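Local coordinates for uncharacterized protein (Listeria monocytogenes, PDB 3MAB), which is of unknown function but forms a dimer of small all-helical subunits with a TfoX C-terminal-type domain, related to the helix-hairpin-helix proteins, at residues 63-67 / 68-72; 14-17 / 18-22; 32-36 / 37-41; 4-7 / 8-11. The protein carries 2 engineered substitutions. All blocks are in the same frame, centred on the assembly; numbering follows the deposited sequence.

Interaction 1: 63-67 / 68-72; sequences QGIRW and HGLDE
W67 and H68, adjacent in a tight turn, lay their rings together as an offset stack, with centroids 4.0 Å apart and planes only 20° from parallel. H68 CE1 comes over one face of the indole, 3.3 Å from W67 NE1, while R66 crosses H68 at about a right angle, its CB 3.6 Å from H68 ND1, and extends to salt bridges with D19, D47 and E54 of the second subunit. Beneath this layer the backbone is held by two 3-10 bonds, G69 N to R66 O at 2.9 Å and L70 N to W67 O at 3.0 Å. I65 meets the buried L70, CD1 to CD2 at 3.9 Å, its methyl fitting that apolar patch.

Beyond it the contact becomes loose and wet. The Q63 amide touches L70 CD2 but reaches D71 through two waters, both donating to D71 OD2; Q63 NE2 also donates to E59. G64, with positive phi, a conformation that favours glycine, closes helix 52-63 in a Schellman motif, and D71 OD1 caps K74 N at the start of helix 72-85. The turn thus joins these two helices, with Q63 touching K74 and L70 touching K75 of the second.

Interaction 2: 14-17 / 18-22; sequences KVLE and QDLIK
K14 lends its carbonyl O to Q18 N (3.0 Å), the first of four regular i to i+4 bonds that make this a plain alpha-helical contact. The aliphatic start of the Q18 chain passes beside that carbonyl, with Q18 CG 3.3 Å from K14 O, and long polar side chains such as these suit the exposed side of the helix.

V15 follows, its O accepting D19 N at 2.8 Å. Its two methyls part company: CG1 leans to D19 OD2 at 4.1 Å, the two side chains lying side by side, while CG2 approaches Q18 OE1 at 4.0 Å. On this exposed flank the methyls thus lie at van der Waals distance from the polar ends of D19 and Q18.

L16 O receives L20 N at 2.9 Å. The two leucines pair loosely, L16 CD1 to L20 CG at 4.5 Å, and both also touch helices 28-46 and 52-63.

E17 ends the segment, its O bonded to I21 N. With CG anti to the backbone N (chi1 168°) and the chain extended, E17 runs alongside I21, and its CG methylene lies 3.7 Å from I21 CD1. A glutamate fits here because its stem can pack against isoleucine while its carboxylate turns away to the preceding turn, E17 OE2 accepting the backbone N-H of S7.

Helix 14-22 therefore turns its leucine side inward, L16 against I43 of helix 28-46 and A57 of helix 52-63, and L20 against A39 and L58 of the same two helices.

Interaction 3: 32-36 / 37-41; sequences KDVGS and KEAFL
This is a local contact across a bend in helix 28-46, its centre about 6 Å from the centre of the chain: the axes of 32-36 and 37-41 make an angle of 65°, far from the straight run of a regular helix. The bend centres on G35, whose backbone angles (phi 81°, psi 169°) are ones that glycine, lacking CB, takes without clashing with the carbonyl before it.

At the bend a direct bond between V34 O and E38 N is replaced by a water, which donates to V34 O at 2.7 Å and accepts from E38 N at 2.9 Å. A second water ties the same carbonyl to E38 OE1. Beyond the break helical bonding resumes, A39 N to G35 O at 3.0 Å and F40 N to S36 O at 2.8 Å.

V34 and E38 cross at about a right angle. The carboxylate carbon E38 CD sits 3.7 Å from V34 CB, and OE2 comes close to V34 CG1 while its charge is met by R42. V34 CG2 faces A39 CB at 4.2 Å, the short alanine side chain fitting a buried spot beside V34, I25 and L31.

Two later helices flank the bent one. S36 OG bonds E59 of helix 52-63, where F40 also packs on L55 and L58; K37 pairs with E77 of helix 72-85, which F40 and L41 touch at L85.

Interaction 4: 4-7 / 8-11; sequences ANLS and ELPN
A short 3-10 turn just ahead of helix 14-22 is the element here, closed on itself by backbone bonds and by one side chain, that of E8. The carboxylate reaches back over the turn to the chain entrance: N5 N donates to E8 OE1 at 2.7 Å, a nearly straight bond with a 176° angle at the hydrogen, using the anti lone pair of the oxygen. The E8 chain is extended beyond CG, with CG beside the backbone N (chi1 -66°), which carries the carboxylate across three residues. A4 CA also packs on E8 OE1, at 3.4 Å, and the N5 side chain crosses that of E8 obliquely, with N5 CB 3.6 Å from the same oxygen.

The turn itself is held by E8 N to N5 O at 2.9 Å and L9 N to L6 O at 3.1 Å. Below, L6 CD2 and L9 CD1 touch at 4.1 Å, two leucines filling the buried side, where L6 also reaches L20 and L9 reaches P28 and L31. A glutamate suits position 8 because one oxygen takes N5 N while the other, E8 OE2, forms a salt bridge with K75 of the second subunit.

N11 closes the segment with positive phi, and its amide bonds W67 N and I65 O of the loop 63-72. In a domain grouped with the helix-hairpin-helix proteins, L9-P10-N11 ahead of helix 14-22 probably resembles the hairpin and second helix of that motif, with a 3-10 turn in place of a full first helix.

Along the chain the order is interaction 4, 2, 3 and 1, all within one TfoX C-terminal-type domain. Interactions 4 and 2, with centres about 11 Å apart, form the amino-terminal turn and the helix that follows it, with L20 CB also packing on L6 CD1. Interaction 2 meets interaction 3, about 13 Å away, where L20 packs on A39 between helices 14-22 and 28-46. Interaction 1 touches interaction 4 through the N11 amide but stays about 9 Å from interaction 2 at the nearest atoms. Since interactions 1 and 4 also both touch the second subunit, the two loops help form the dimer interface, while interaction 3 and the leucine side of interaction 2 join the subunit's helices.

Interaction 1: 63-67 / 68-72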
loop_
_atom_site.group_PDB
_atom_site.type_symbol
_atom_site.label_atom_id
_atom_site.label_comp_id
_atom_site.label_asym_id
_atom_site.label_seq_id
_atom_site.Cartn_x
_atom_site.Cartn_y
_atom_site.Cartn_z
ATOM N N GLN B 63 1.302 6.649 0.635
ATOM C CA GLN B 63 -0.038 6.935 0.128
ATOM C C GLN B 63 -1.045 5.921 0.524
ATOM O O GLN B 63 -2.240 6.100 0.255
ATOM C CB GLN B 63 -0.016 7.087 -1.405
ATOM C CG GLN B 63 0.687 8.319 -1.812
ATOM C CD GLN B 63 0.429 8.679 -3.257
ATOM O OE1 GLN B 63 -0.677 8.396 -3.765
ATOM N NE2 GLN B 63 1.389 9.304 -3.922
ATOM N N GLY B 64 -0.630 4.816 1.143
ATOM C CA GLY B 64 -1.555 3.754 1.471
ATOM C C GLY B 64 -2.119 2.928 0.321
ATOM O O GLY B 64 -3.241 2.390 0.393
ATOM N N ILE B 65 -1.312 2.733 -0.720
ATOM C CA ILE B 65 -1.731 2.007 -1.918
ATOM C C ILE B 65 -0.657 1.093 -2.466
ATOM O O ILE B 65 0.517 1.405 -2.295
ATOM C CB ILE B 65 -2.203 2.954 -3.053
ATOM C CG1 ILE B 65 -1.075 3.832 -3.551
ATOM C CG2 ILE B 65 -3.367 3.832 -2.601
ATOM C CD1 ILE B 65 -1.443 4.724 -4.789
ATOM N N ARG B 66 -1.024 0.011 -3.170
ATOM C CA ARG B 66 -0.043 -0.750 -3.927
ATOM C C ARG B 66 0.590 0.204 -4.923
ATOM O O ARG B 66 -0.089 1.060 -5.486
ATOM C CB ARG B 66 -0.571 -2.046 -4.580
ATOM C CG ARG B 66 -1.581 -1.881 -5.665
ATOM C CD ARG B 66 -2.139 -3.289 -5.949
ATOM N NE ARG B 66 -2.990 -3.352 -7.115
ATOM C CZ ARG B 66 -4.259 -2.964 -7.150
ATOM N NH1 ARG B 66 -4.840 -2.424 -6.090
ATOM N NH2 ARG B 66 -4.947 -3.083 -8.275
ATOM N N TRP B 67 1.898 0.078 -5.112
ATOM C CA TRP B 67 2.632 1.019 -5.934
ATOM C C TRP B 67 2.111 1.003 -7.353
ATOM O O TRP B 67 2.225 1.994 -8.037
ATOM C CB TRP B 67 4.189 0.782 -5.943
ATOM C CG TRP B 67 4.575 -0.566 -6.479
ATOM C CD1 TRP B 67 4.782 -1.720 -5.766
ATOM C CD2 TRP B 67 4.755 -0.909 -7.839
ATOM N NE1 TRP B 67 5.019 -2.782 -6.612
ATOM C CE2 TRP B 67 5.019 -2.309 -7.897
ATOM C CE3 TRP B 67 4.695 -0.185 -9.040
ATOM C CZ2 TRP B 67 5.262 -2.980 -9.097
ATOM C CZ3 TRP B 67 4.926 -0.858 -10.240
ATOM C CH2 TRP B 67 5.211 -2.252 -10.256
ATOM N N HIS B 68 1.515 -0.132 -7.745
ATOM C CA HIS B 68 1.026 -0.296 -9.091
ATOM C C HIS B 68 -0.015 0.824 -9.378
ATOM O O HIS B 68 -0.168 1.248 -10.515
ATOM C CB HIS B 68 0.370 -1.668 -9.296
ATOM C CG HIS B 68 1.150 -2.840 -8.748
ATOM N ND1 HIS B 68 1.378 -3.009 -7.403
ATOM C CD2 HIS B 68 1.633 -3.962 -9.353
ATOM C CE1 HIS B 68 2.031 -4.149 -7.199
ATOM N NE2 HIS B 68 2.189 -4.753 -8.363
ATOM N N GLY B 69 -0.717 1.286 -8.342
ATOM C CA GLY B 69 -1.745 2.315 -8.492
ATOM C C GLY B 69 -1.315 3.756 -8.431
ATOM O O GLY B 69 -2.154 4.664 -8.498
ATOM N N LEU B 70 -0.025 3.997 -8.278
ATOM C CA LEU B 70 0.433 5.358 -8.218
ATOM C C LEU B 70 0.056 6.111 -9.489
ATOM O O LEU B 70 0.152 5.558 -10.566
ATOM C CB LEU B 70 1.954 5.435 -8.012
ATOM C CG LEU B 70 2.505 5.080 -6.618
ATOM C CD1 LEU B 70 3.999 4.853 -6.630
ATOM C CD2 LEU B 70 2.049 6.206 -5.633
ATOM N N ASP B 71 -0.354 7.361 -9.339
ATOM C CA ASP B 71 -0.639 8.167 -10.526
ATOM C C ASP B 71 0.568 8.352 -11.407
ATOM O O ASP B 71 1.727 8.310 -10.947
ATOM C CB ASP B 71 -1.338 9.476 -10.180
ATOM C CG ASP B 71 -0.559 10.334 -9.288
ATOM O OD1 ASP B 71 0.278 11.132 -9.752
ATOM O OD2 ASP B 71 -0.691 10.168 -8.054
ATOM N N GLU B 72 0.324 8.591 -12.684
ATOM C CA GLU B 72 1.402 8.653 -13.621
ATOM C C GLU B 72 2.332 9.820 -13.304
ATOM O O GLU B 72 3.535 9.725 -13.480
ATOM C CB GLU B 72 0.853 8.853 -15.015
ATOM C CG GLU B 72 1.863 8.627 -16.096
ATOM C CD GLU B 72 2.337 7.204 -16.142
ATOM O OE1 GLU B 72 1.446 6.334 -15.966
ATOM O OE2 GLU B 72 3.564 6.997 -16.362
HETATM O O HOH W 1 0.443 11.133 -6.071
HETATM O O HOH W 2 -1.218 8.231 -6.439
#

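Interaction 2: 14-17 / 18-22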
loop_
_atom_site.group_PDB
_atom_site.type_symbol
_atom_site.label_atom_id
_atom_site.label_comp_id
_atom_site.label_asym_id
_atom_site.label_seq_id
_atom_site.Cartn_x
_atom_site.Cartn_y
_atom_site.Cartn_z
ATOM N N LYS B 14 9.719 -7.687 4.268
ATOM C CA LYS B 14 10.408 -7.744 5.548
ATOM C C LYS B 14 11.797 -7.109 5.405
ATOM O O LYS B 14 12.247 -6.396 6.286
ATOM C CB LYS B 14 10.445 -9.182 6.087
ATOM C CG LYS B 14 9.062 -9.719 6.475
ATOM C CD LYS B 14 8.156 -9.988 5.268
ATOM C CE LYS B 14 7.095 -11.036 5.542
ATOM N NZ LYS B 14 6.459 -11.510 4.271
ATOM N N VAL B 15 12.459 -7.313 4.296
ATOM C CA VAL B 15 13.766 -6.784 4.088
ATOM C C VAL B 15 13.792 -5.251 3.933
ATOM O O VAL B 15 14.643 -4.526 4.475
ATOM C CB VAL B 15 14.390 -7.552 2.917
ATOM C CG1 VAL B 15 15.633 -6.884 2.475
ATOM C CG2 VAL B 15 14.608 -9.074 3.319
ATOM N N LEU B 16 12.843 -4.716 3.203
ATOM C CA LEU B 16 12.717 -3.261 3.148
ATOM C C LEU B 16 12.377 -2.659 4.536
ATOM O O LEU B 16 12.891 -1.600 4.876
ATOM C CB LEU B 16 11.670 -2.855 2.110
ATOM C CG LEU B 16 11.422 -1.381 1.864
ATOM C CD1 LEU B 16 12.741 -0.586 1.592
ATOM C CD2 LEU B 16 10.439 -1.169 0.711
ATOM N N GLU B 17 11.523 -3.335 5.323
ATOM C CA GLU B 17 11.253 -2.907 6.696
ATOM C C GLU B 17 12.607 -2.857 7.438
ATOM O O GLU B 17 12.862 -1.913 8.138
ATOM C CB GLU B 17 10.273 -3.851 7.418
ATOM C CG GLU B 17 10.184 -3.606 8.970
ATOM C CD GLU B 17 9.142 -4.450 9.641
ATOM O OE1 GLU B 17 9.331 -5.660 9.700
ATOM O OE2 GLU B 17 8.091 -3.901 10.021
ATOM N N GLN B 18 13.441 -3.900 7.341
ATOM C CA GLN B 18 14.727 -3.943 8.045
ATOM C C GLN B 18 15.609 -2.804 7.561
ATOM O O GLN B 18 16.290 -2.171 8.342
ATOM C CB GLN B 18 15.426 -5.285 7.843
ATOM C CG GLN B 18 14.740 -6.386 8.516
ATOM C CD GLN B 18 15.226 -7.763 8.106
ATOM O OE1 GLN B 18 15.712 -7.995 6.968
ATOM N NE2 GLN B 18 15.068 -8.706 9.019
ATOM N N ASP B 19 15.608 -2.547 6.262
ATOM C CA ASP B 19 16.456 -1.441 5.714
ATOM C C ASP B 19 15.999 -0.073 6.237
ATOM O O ASP B 19 16.824 0.760 6.608
ATOM C CB ASP B 19 16.449 -1.442 4.173
ATOM C CG ASP B 19 17.186 -2.660 3.593
ATOM O OD1 ASP B 19 18.016 -3.300 4.295
ATOM O OD2 ASP B 19 16.920 -2.952 2.398
ATOM N N LEU B 20 14.675 0.102 6.317
ATOM C CA LEU B 20 14.147 1.327 6.855
ATOM C C LEU B 20 14.602 1.501 8.330
ATOM O O LEU B 20 15.058 2.546 8.711
ATOM C CB LEU B 20 12.648 1.369 6.741
ATOM C CG LEU B 20 12.088 1.714 5.362
ATOM C CD1 LEU B 20 10.599 1.369 5.376
ATOM C CD2 LEU B 20 12.310 3.185 4.980
ATOM N N ILE B 21 14.437 0.469 9.142
ATOM C CA ILE B 21 14.803 0.547 10.544
ATOM C C ILE B 21 16.265 0.844 10.714
ATOM O O ILE B 21 16.647 1.678 11.516
ATOM C CB ILE B 21 14.397 -0.756 11.235
ATOM C CG1 ILE B 21 12.885 -0.878 11.318
ATOM C CG2 ILE B 21 15.063 -0.820 12.632
ATOM C CD1 ILE B 21 12.391 -2.282 11.696
ATOM N N LYS B 22 17.076 0.173 9.943
ATOM C CA LYS B 22 18.492 0.392 9.991
ATOM C C LYS B 22 18.839 1.839 9.677
ATOM O O LYS B 22 19.791 2.417 10.265
ATOM C CB LYS B 22 19.231 -0.536 9.034
ATOM C CG LYS B 22 19.279 -1.979 9.459
ATOM C CD LYS B 22 20.166 -2.744 8.493
ATOM C CE LYS B 22 19.539 -3.989 7.972
ATOM N NZ LYS B 22 19.854 -5.133 8.868
#

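Interaction 3: 32-36 / 37-41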
loop_
_atom_site.group_PDB
_atom_site.type_symbol
_atom_site.label_atom_id
_atom_site.label_comp_id
_atom_site.label_asym_id
_atom_site.label_seq_id
_atom_site.Cartn_x
_atom_site.Cartn_y
_atom_site.Cartn_z
ATOM N N LYS B 32 5.880 8.335 7.014
ATOM C CA LYS B 32 5.064 9.389 6.442
ATOM C C LYS B 32 5.743 10.730 6.687
ATOM O O LYS B 32 5.737 11.582 5.765
ATOM C CB LYS B 32 3.670 9.381 7.056
ATOM C CG LYS B 32 2.731 10.460 6.427
ATOM C CD LYS B 32 1.366 10.411 6.992
ATOM C CE LYS B 32 0.547 11.600 6.450
ATOM N NZ LYS B 32 1.032 12.912 7.043
ATOM N N ASP B 33 6.244 10.925 7.901
ATOM C CA ASP B 33 6.822 12.222 8.342
ATOM C C ASP B 33 7.989 12.597 7.426
ATOM O O ASP B 33 8.226 13.791 7.124
ATOM C CB ASP B 33 7.405 12.178 9.779
ATOM C CG ASP B 33 6.392 12.185 10.933
ATOM O OD1 ASP B 33 6.812 11.837 12.072
ATOM O OD2 ASP B 33 5.269 12.576 10.750
ATOM N N VAL B 34 8.817 11.645 7.038
ATOM C CA VAL B 34 9.954 11.987 6.178
ATOM C C VAL B 34 9.661 11.879 4.687
ATOM O O VAL B 34 10.283 12.584 3.878
ATOM C CB VAL B 34 11.208 11.197 6.499
ATOM C CG1 VAL B 34 11.620 11.388 7.971
ATOM C CG2 VAL B 34 11.096 9.755 6.180
ATOM N N GLY B 35 8.715 11.036 4.323
ATOM C CA GLY B 35 8.382 10.839 2.937
ATOM C C GLY B 35 9.290 9.907 2.176
ATOM O O GLY B 35 10.385 9.505 2.640
ATOM N N SER B 36 8.857 9.548 0.960
ATOM C CA SER B 36 9.511 8.486 0.234
ATOM C C SER B 36 10.893 8.877 -0.251
ATOM O O SER B 36 11.798 8.040 -0.246
ATOM C CB SER B 36 8.685 7.997 -0.923
ATOM O OG SER B 36 8.479 9.025 -1.865
ATOM N N LYS B 37 11.083 10.114 -0.716
ATOM C CA LYS B 37 12.380 10.490 -1.270
ATOM C C LYS B 37 13.459 10.504 -0.181
ATOM O O LYS B 37 14.562 9.980 -0.368
ATOM C CB LYS B 37 12.320 11.832 -1.972
ATOM C CG LYS B 37 11.479 11.784 -3.269
ATOM C CD LYS B 37 11.535 13.196 -3.900
ATOM C CE LYS B 37 10.619 13.306 -5.108
ATOM N NZ LYS B 37 10.135 14.714 -5.328
ATOM N N GLU B 38 13.135 11.109 0.961
ATOM C CA GLU B 38 14.102 11.126 2.072
ATOM C C GLU B 38 14.356 9.673 2.561
ATOM O O GLU B 38 15.482 9.295 2.791
ATOM C CB GLU B 38 13.627 11.974 3.233
ATOM C CG GLU B 38 14.657 11.896 4.373
ATOM C CD GLU B 38 14.449 12.813 5.530
ATOM O OE1 GLU B 38 13.845 13.902 5.417
ATOM O OE2 GLU B 38 14.933 12.435 6.642
ATOM N N ALA B 39 13.308 8.880 2.717
ATOM C CA ALA B 39 13.496 7.507 3.203
ATOM C C ALA B 39 14.383 6.722 2.224
ATOM O O ALA B 39 15.310 6.015 2.617
ATOM C CB ALA B 39 12.166 6.850 3.411
ATOM N N PHE B 40 14.118 6.889 0.942
ATOM C CA PHE B 40 14.918 6.242 -0.090
ATOM C C PHE B 40 16.369 6.678 0.014
ATOM O O PHE B 40 17.243 5.834 -0.036
ATOM C CB PHE B 40 14.394 6.511 -1.502
ATOM C CG PHE B 40 15.180 5.851 -2.556
ATOM C CD1 PHE B 40 14.875 4.567 -2.915
ATOM C CD2 PHE B 40 16.244 6.465 -3.194
ATOM C CE1 PHE B 40 15.606 3.894 -3.838
ATOM C CE2 PHE B 40 16.972 5.757 -4.155
ATOM C CZ PHE B 40 16.628 4.480 -4.467
ATOM N N LEU B 41 16.640 7.978 0.166
ATOM C CA LEU B 41 18.014 8.469 0.225
ATOM C C LEU B 41 18.751 7.808 1.408
ATOM O O LEU B 41 19.948 7.493 1.353
ATOM C CB LEU B 41 18.065 9.989 0.347
ATOM C CG LEU B 41 17.836 10.750 -0.935
ATOM C CD1 LEU B 41 17.780 12.200 -0.626
ATOM C CD2 LEU B 41 18.884 10.449 -2.022
HETATM O O HOH W 3 10.779 12.838 1.212
HETATM O O HOH W 4 11.468 14.916 4.589
#

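Interaction 4: 4-7 / 8-11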
loop_
_atom_site.group_PDB
_atom_site.type_symbol
_atom_site.label_atom_id
_atom_site.label_comp_id
_atom_site.label_asym_id
_atom_site.label_seq_id
_atom_site.Cartn_x
_atom_site.Cartn_y
_atom_site.Cartn_z
ATOM N N ALA B 4 0.157 0.163 13.596
ATOM C CA ALA B 4 0.726 -0.653 12.479
ATOM C C ALA B 4 2.266 -0.784 12.475
ATOM O O ALA B 4 3.002 0.139 12.893
ATOM C CB ALA B 4 0.237 -0.077 11.141
ATOM N N ASN B 5 2.748 -1.930 11.998
ATOM C CA ASN B 5 4.168 -2.155 11.738
ATOM C C ASN B 5 4.449 -1.704 10.313
ATOM O O ASN B 5 3.566 -1.771 9.456
ATOM C CB ASN B 5 4.538 -3.652 11.823
ATOM C CG ASN B 5 4.664 -4.144 13.228
ATOM O OD1 ASN B 5 5.278 -3.501 14.066
ATOM N ND2 ASN B 5 4.080 -5.307 13.494
ATOM N N LEU B 6 5.690 -1.304 10.015
ATOM C CA LEU B 6 6.103 -1.023 8.629
ATOM C C LEU B 6 5.797 -2.104 7.614
ATOM O O LEU B 6 5.375 -1.816 6.484
ATOM C CB LEU B 6 7.584 -0.655 8.568
ATOM C CG LEU B 6 7.973 0.711 9.109
ATOM C CD1 LEU B 6 9.525 0.705 9.300
ATOM C CD2 LEU B 6 7.558 1.806 8.172
ATOM N N SER B 7 6.011 -3.360 8.000
ATOM C CA SER B 7 5.769 -4.470 7.089
ATOM C C SER B 7 4.270 -4.761 6.928
ATOM O O SER B 7 3.942 -5.676 6.197
ATOM C CB SER B 7 6.500 -5.717 7.578
ATOM O OG SER B 7 6.011 -6.119 8.827
ATOM N N GLU B 8 3.382 -4.048 7.635
ATOM C CA GLU B 8 1.940 -4.131 7.353
ATOM C C GLU B 8 1.473 -3.074 6.333
ATOM O O GLU B 8 0.329 -3.117 5.884
ATOM C CB GLU B 8 1.099 -3.982 8.605
ATOM C CG GLU B 8 1.289 -5.149 9.581
ATOM C CD GLU B 8 0.629 -4.929 10.929
ATOM O OE1 GLU B 8 0.930 -3.900 11.569
ATOM O OE2 GLU B 8 -0.133 -5.826 11.399
ATOM N N LEU B 9 2.343 -2.141 5.997
ATOM C CA LEU B 9 2.009 -1.153 4.961
ATOM C C LEU B 9 2.127 -1.739 3.572
ATOM O O LEU B 9 2.941 -2.651 3.316
ATOM C CB LEU B 9 2.933 0.023 5.015
ATOM C CG LEU B 9 3.014 0.757 6.337
ATOM C CD1 LEU B 9 4.008 1.893 6.217
ATOM C CD2 LEU B 9 1.675 1.246 6.934
ATOM N N PRO B 10 1.319 -1.213 2.627
ATOM C CA PRO B 10 1.438 -1.724 1.242
ATOM C C PRO B 10 2.886 -1.640 0.720
ATOM O O PRO B 10 3.577 -0.625 0.970
ATOM C CB PRO B 10 0.513 -0.808 0.432
ATOM C CG PRO B 10 -0.206 0.006 1.433
ATOM C CD PRO B 10 0.374 -0.093 2.741
ATOM N N ASN B 11 3.332 -2.654 -0.019
ATOM C CA ASN B 11 4.630 -2.746 -0.688
ATOM C C ASN B 11 5.847 -2.952 0.169
ATOM O O ASN B 11 6.929 -3.072 -0.394
ATOM C CB ASN B 11 4.869 -1.489 -1.560
ATOM C CG ASN B 11 3.617 -1.029 -2.258
ATOM O OD1 ASN B 11 3.057 -1.767 -3.053
ATOM N ND2 ASN B 11 3.148 0.179 -1.929
HETATM O O HOH W 5 3.122 -5.121 3.496
#